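Local atomic coordinates of glycoside hydrolase family 15, cellulose signaling associated protein envoy (Hypocrea jecorina, PDB entry 4WUJ), a protein that senses blue light through a LOV domain that binds flavin mononucleotide and probably links light and oxidative-stress signalling in the fungus. Residues L42-L47 with S135-A140. Sequence-based numbering, arbitrary orientation.
Sequences LCDISL and SGHHFA. With FMN (flavin mononucleotide), chain I.
Cys43 and Ala140 pair through both backbone amides: each N donates to the other's O at 2.9 Å, an antiparallel hydrogen-bonded pair. Beyond this pair, side chains carry much of the bonding. Asp44 brings its carboxylate to His137 by swinging CG to the far side of CB from its own amide N (chi1 -173°), and OD2 accepts the N-H of His137 ND1 at 2.8 Å on its syn lone pair, with the oxygen 20° out of the imidazole plane. OD1 takes a weak bond from Ser46 N, inside the type I turn that Leu47 N closes onto Asp44 O. The carboxylate also stacks on the Phe139 ring, planes 28° apart. Cut back to alanine, this position would probably leave His137 ND1 without this acceptor and Ser46 N without its weak bond, and lose the stack on Phe139. Ser46 OG accepts His138 N at 3.0 Å, nearly straight, while Ile45 N reaches His138 O only weakly. On the flavin side, Cys43 SG lies 3.6 Å from FMN C7M, and Ala140 CB meets Ile45 CG2. The contact joins neighbouring inner strands 39-44 and 139-144 of the antiparallel PAS sheet; strand 52-55 flanks the first, with Val53 against Asp44 and Phe139, and strand 120-129 the second.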
ATOM      1  N   LEU C  42       5.166   5.708  -8.790  1.00 24.70           N
ATOM      2  CA  LEU C  42       4.769   7.090  -8.868  1.00 26.22           C
ATOM      3  C   LEU C  42       5.859   7.781  -9.701  1.00 25.83           C
ATOM      4  O   LEU C  42       7.073   7.665  -9.402  1.00 20.67           O
ATOM      5  CB  LEU C  42       4.710   7.681  -7.468  1.00 25.64           C
ATOM      6  CG  LEU C  42       4.080   9.037  -7.226  1.00 27.53           C
ATOM      7  CD1 LEU C  42       2.665   9.188  -7.779  1.00 35.58           C
ATOM      8  CD2 LEU C  42       4.077   9.198  -5.706  1.00 34.10           C
ATOM      9  N   CYS C  43       5.424   8.484 -10.740  1.00 21.39           N
ATOM     10  CA  CYS C  43       6.355   9.135 -11.667  1.00 20.53           C
ATOM     11  C   CYS C  43       6.031  10.602 -11.751  1.00 22.32           C
ATOM     12  O   CYS C  43       4.864  10.975 -11.786  1.00 22.02           O
ATOM     13  CB  CYS C  43       6.271   8.501 -13.043  1.00 20.99           C
ATOM     14  SG  CYS C  43       6.838   6.775 -13.097  1.00 22.65           S
ATOM     15  N   ASP C  44       7.070  11.441 -11.721  1.00 19.10           N
ATOM     16  CA  ASP C  44       6.867  12.852 -11.859  1.00 26.83           C
ATOM     17  C   ASP C  44       6.937  13.215 -13.369  1.00 24.67           C
ATOM     18  O   ASP C  44       8.018  13.415 -13.919  1.00 26.15           O
ATOM     19  CB  ASP C  44       7.927  13.615 -11.058  1.00 23.93           C
ATOM     20  CG  ASP C  44       7.656  15.110 -11.029  1.00 29.61           C
ATOM     21  OD1 ASP C  44       6.912  15.595 -11.904  1.00 29.49           O
ATOM     22  OD2 ASP C  44       8.212  15.790 -10.141  1.00 35.82           O
ATOM     23  N   ILE C  45       5.798  13.285 -14.041  1.00 26.01           N
ATOM     24  CA  ILE C  45       5.842  13.509 -15.482  1.00 25.48           C
ATOM     25  C   ILE C  45       6.172  14.988 -15.921  1.00 28.24           C
ATOM     26  O   ILE C  45       6.344  15.255 -17.108  1.00 23.14           O
ATOM     27  CB  ILE C  45       4.566  12.996 -16.150  1.00 29.07           C
ATOM     28  CG1 ILE C  45       3.381  13.830 -15.711  1.00 37.44           C
ATOM     29  CG2 ILE C  45       4.319  11.476 -15.804  1.00 31.82           C
ATOM     30  CD1 ILE C  45       2.288  13.842 -16.729  1.00 47.24           C
ATOM     31  N   SER C  46       6.284  15.905 -14.962  1.00 25.08           N
ATOM     32  CA  SER C  46       6.899  17.235 -15.173  1.00 33.44           C
ATOM     33  C   SER C  46       8.441  17.255 -15.171  1.00 30.51           C
ATOM     34  O   SER C  46       9.043  18.267 -15.474  1.00 30.98           O
ATOM     35  CB  SER C  46       6.428  18.194 -14.081  1.00 38.62           C
ATOM     36  OG  SER C  46       5.014  18.320 -14.141  1.00 40.47           O
ATOM     37  N   LEU C  47       9.078  16.147 -14.811  1.00 27.30           N
ATOM     38  CA  LEU C  47      10.524  16.056 -14.852  1.00 23.96           C
ATOM     39  C   LEU C  47      10.919  15.275 -16.076  1.00 19.22           C
ATOM     40  O   LEU C  47      10.141  14.475 -16.583  1.00 22.30           O
ATOM     41  CB  LEU C  47      11.080  15.390 -13.582  1.00 24.25           C
ATOM     42  CG  LEU C  47      10.827  16.152 -12.281  1.00 28.24           C
ATOM     43  CD1 LEU C  47      11.434  15.408 -11.077  1.00 28.67           C
ATOM     44  CD2 LEU C  47      11.398  17.600 -12.388  1.00 34.78           C
ATOM     45  N   SER C 135       3.689  21.447  -5.488  1.00 74.36           N
ATOM     46  CA  SER C 135       4.846  21.654  -6.363  1.00 65.93           C
ATOM     47  C   SER C 135       4.535  22.362  -7.698  1.00 71.49           C
ATOM     48  O   SER C 135       5.361  23.144  -8.212  1.00 71.34           O
ATOM     49  CB  SER C 135       5.505  20.288  -6.637  1.00 71.50           C
ATOM     50  OG  SER C 135       4.533  19.242  -6.766  1.00 67.61           O
ATOM     51  N   GLY C 136       3.355  22.094  -8.259  1.00 66.73           N
ATOM     52  CA  GLY C 136       3.031  22.558  -9.601  1.00 70.22           C
ATOM     53  C   GLY C 136       3.341  21.448 -10.592  1.00 70.73           C
ATOM     54  O   GLY C 136       3.164  21.588 -11.813  1.00 61.08           O
ATOM     55  N   HIS C 137       3.799  20.331 -10.026  1.00 65.92           N
ATOM     56  CA  HIS C 137       4.205  19.154 -10.768  1.00 55.44           C
ATOM     57  C   HIS C 137       3.048  18.180 -10.901  1.00 49.66           C
ATOM     58  O   HIS C 137       2.322  17.930  -9.942  1.00 50.47           O
ATOM     59  CB  HIS C 137       5.343  18.455 -10.024  1.00 51.79           C
ATOM     60  CG  HIS C 137       6.656  19.155 -10.135  1.00 52.91           C
ATOM     61  ND1 HIS C 137       7.855  18.515  -9.906  1.00 48.76           N
ATOM     62  CD2 HIS C 137       6.963  20.434 -10.452  1.00 63.32           C
ATOM     63  CE1 HIS C 137       8.845  19.372 -10.078  1.00 54.75           C
ATOM     64  NE2 HIS C 137       8.335  20.543 -10.416  1.00 54.23           N
ATOM     65  N   HIS C 138       2.896  17.630 -12.098  1.00 49.70           N
ATOM     66  CA  HIS C 138       1.921  16.584 -12.379  1.00 43.91           C
ATOM     67  C   HIS C 138       2.562  15.215 -12.185  1.00 39.84           C
ATOM     68  O   HIS C 138       3.696  14.994 -12.579  1.00 36.78           O
ATOM     69  CB  HIS C 138       1.454  16.709 -13.823  1.00 48.14           C
ATOM     70  CG  HIS C 138       0.380  17.733 -14.029  1.00 61.88           C
ATOM     71  ND1 HIS C 138      -0.948  17.389 -14.170  1.00 71.69           N
ATOM     72  CD2 HIS C 138       0.431  19.086 -14.119  1.00 65.06           C
ATOM     73  CE1 HIS C 138      -1.672  18.482 -14.333  1.00 70.46           C
ATOM     74  NE2 HIS C 138      -0.858  19.526 -14.307  1.00 70.92           N
ATOM     75  N   PHE C 139       1.834  14.296 -11.572  1.00 41.51           N
ATOM     76  CA  PHE C 139       2.328  12.937 -11.359  1.00 38.97           C
ATOM     77  C   PHE C 139       1.422  11.910 -12.037  1.00 31.83           C
ATOM     78  O   PHE C 139       0.289  12.187 -12.412  1.00 31.04           O
ATOM     79  CB  PHE C 139       2.448  12.618  -9.856  1.00 31.74           C
ATOM     80  CG  PHE C 139       3.509  13.418  -9.157  1.00 34.18           C
ATOM     81  CD1 PHE C 139       3.316  14.767  -8.895  1.00 44.34           C
ATOM     82  CD2 PHE C 139       4.699  12.822  -8.754  1.00 31.21           C
ATOM     83  CE1 PHE C 139       4.303  15.508  -8.246  1.00 44.82           C
ATOM     84  CE2 PHE C 139       5.691  13.553  -8.123  1.00 33.09           C
ATOM     85  CZ  PHE C 139       5.490  14.894  -7.858  1.00 39.11           C
ATOM     86  N   ALA C 140       1.956  10.714 -12.177  1.00 29.72           N
ATOM     87  CA  ALA C 140       1.226   9.608 -12.715  1.00 27.63           C
ATOM     88  C   ALA C 140       1.470   8.477 -11.752  1.00 22.70           C
ATOM     89  O   ALA C 140       2.598   8.290 -11.271  1.00 23.42           O
ATOM     90  CB  ALA C 140       1.731   9.244 -14.111  1.00 27.61           C
TER
HETATM   91  N1  FMN I5201       5.440   0.487 -19.006  1.00 29.08           N
HETATM   92  C2  FMN I5201       5.548  -0.877 -18.836  1.00 32.35           C
HETATM   93  O2  FMN I5201       5.886  -1.595 -19.774  1.00 31.55           O
HETATM   94  N3  FMN I5201       5.289  -1.445 -17.591  1.00 28.33           N
HETATM   95  C4  FMN I5201       4.909  -0.679 -16.517  1.00 31.35           C
HETATM   96  O4  FMN I5201       4.708  -1.222 -15.435  1.00 24.07           O
HETATM   97  C4A FMN I5201       4.795   0.710 -16.676  1.00 37.12           C
HETATM   98  N5  FMN I5201       4.432   1.518 -15.606  1.00 27.20           N
HETATM   99  C5A FMN I5201       4.308   2.868 -15.775  1.00 26.15           C
HETATM  100  C6  FMN I5201       3.925   3.629 -14.687  1.00 23.73           C
HETATM  101  C7  FMN I5201       3.817   5.004 -14.803  1.00 28.87           C
HETATM  102  C7M FMN I5201       3.387   5.782 -13.599  1.00 22.78           C
HETATM  103  C8  FMN I5201       4.089   5.621 -16.047  1.00 27.27           C
HETATM  104  C8M FMN I5201       3.970   7.118 -16.184  1.00 20.67           C
HETATM  105  C9  FMN I5201       4.458   4.836 -17.147  1.00 25.62           C
HETATM  106  C9A FMN I5201       4.574   3.457 -17.018  1.00 27.19           C
HETATM  107  N10 FMN I5201       4.956   2.649 -18.095  1.00 31.76           N
HETATM  108  C10 FMN I5201       5.065   1.283 -17.925  1.00 30.28           C
HETATM  109  C1' FMN I5201       5.208   3.165 -19.496  1.00 24.59           C
HETATM  110  C2' FMN I5201       6.565   3.736 -19.837  1.00 27.07           C
HETATM  111  O2' FMN I5201       7.104   4.347 -18.687  1.00 23.79           O
HETATM  112  C3' FMN I5201       6.395   4.695 -21.050  1.00 26.52           C
HETATM  113  O3' FMN I5201       5.451   5.719 -20.755  1.00 24.30           O
HETATM  114  C4' FMN I5201       5.922   3.916 -22.300  1.00 29.40           C
HETATM  115  O4' FMN I5201       6.946   3.022 -22.677  1.00 25.65           O
HETATM  116  C5' FMN I5201       5.513   4.825 -23.474  1.00 27.39           C
HETATM  117  O5' FMN I5201       6.518   5.791 -23.720  1.00 24.84           O
HETATM  118  P   FMN I5201       7.738   5.481 -24.699  1.00 30.39           P
HETATM  119  O1P FMN I5201       8.642   6.700 -24.609  1.00 33.69           O
HETATM  120  O2P FMN I5201       8.544   4.274 -24.359  1.00 27.14           O
HETATM  121  O3P FMN I5201       7.217   5.330 -26.091  1.00 32.34           O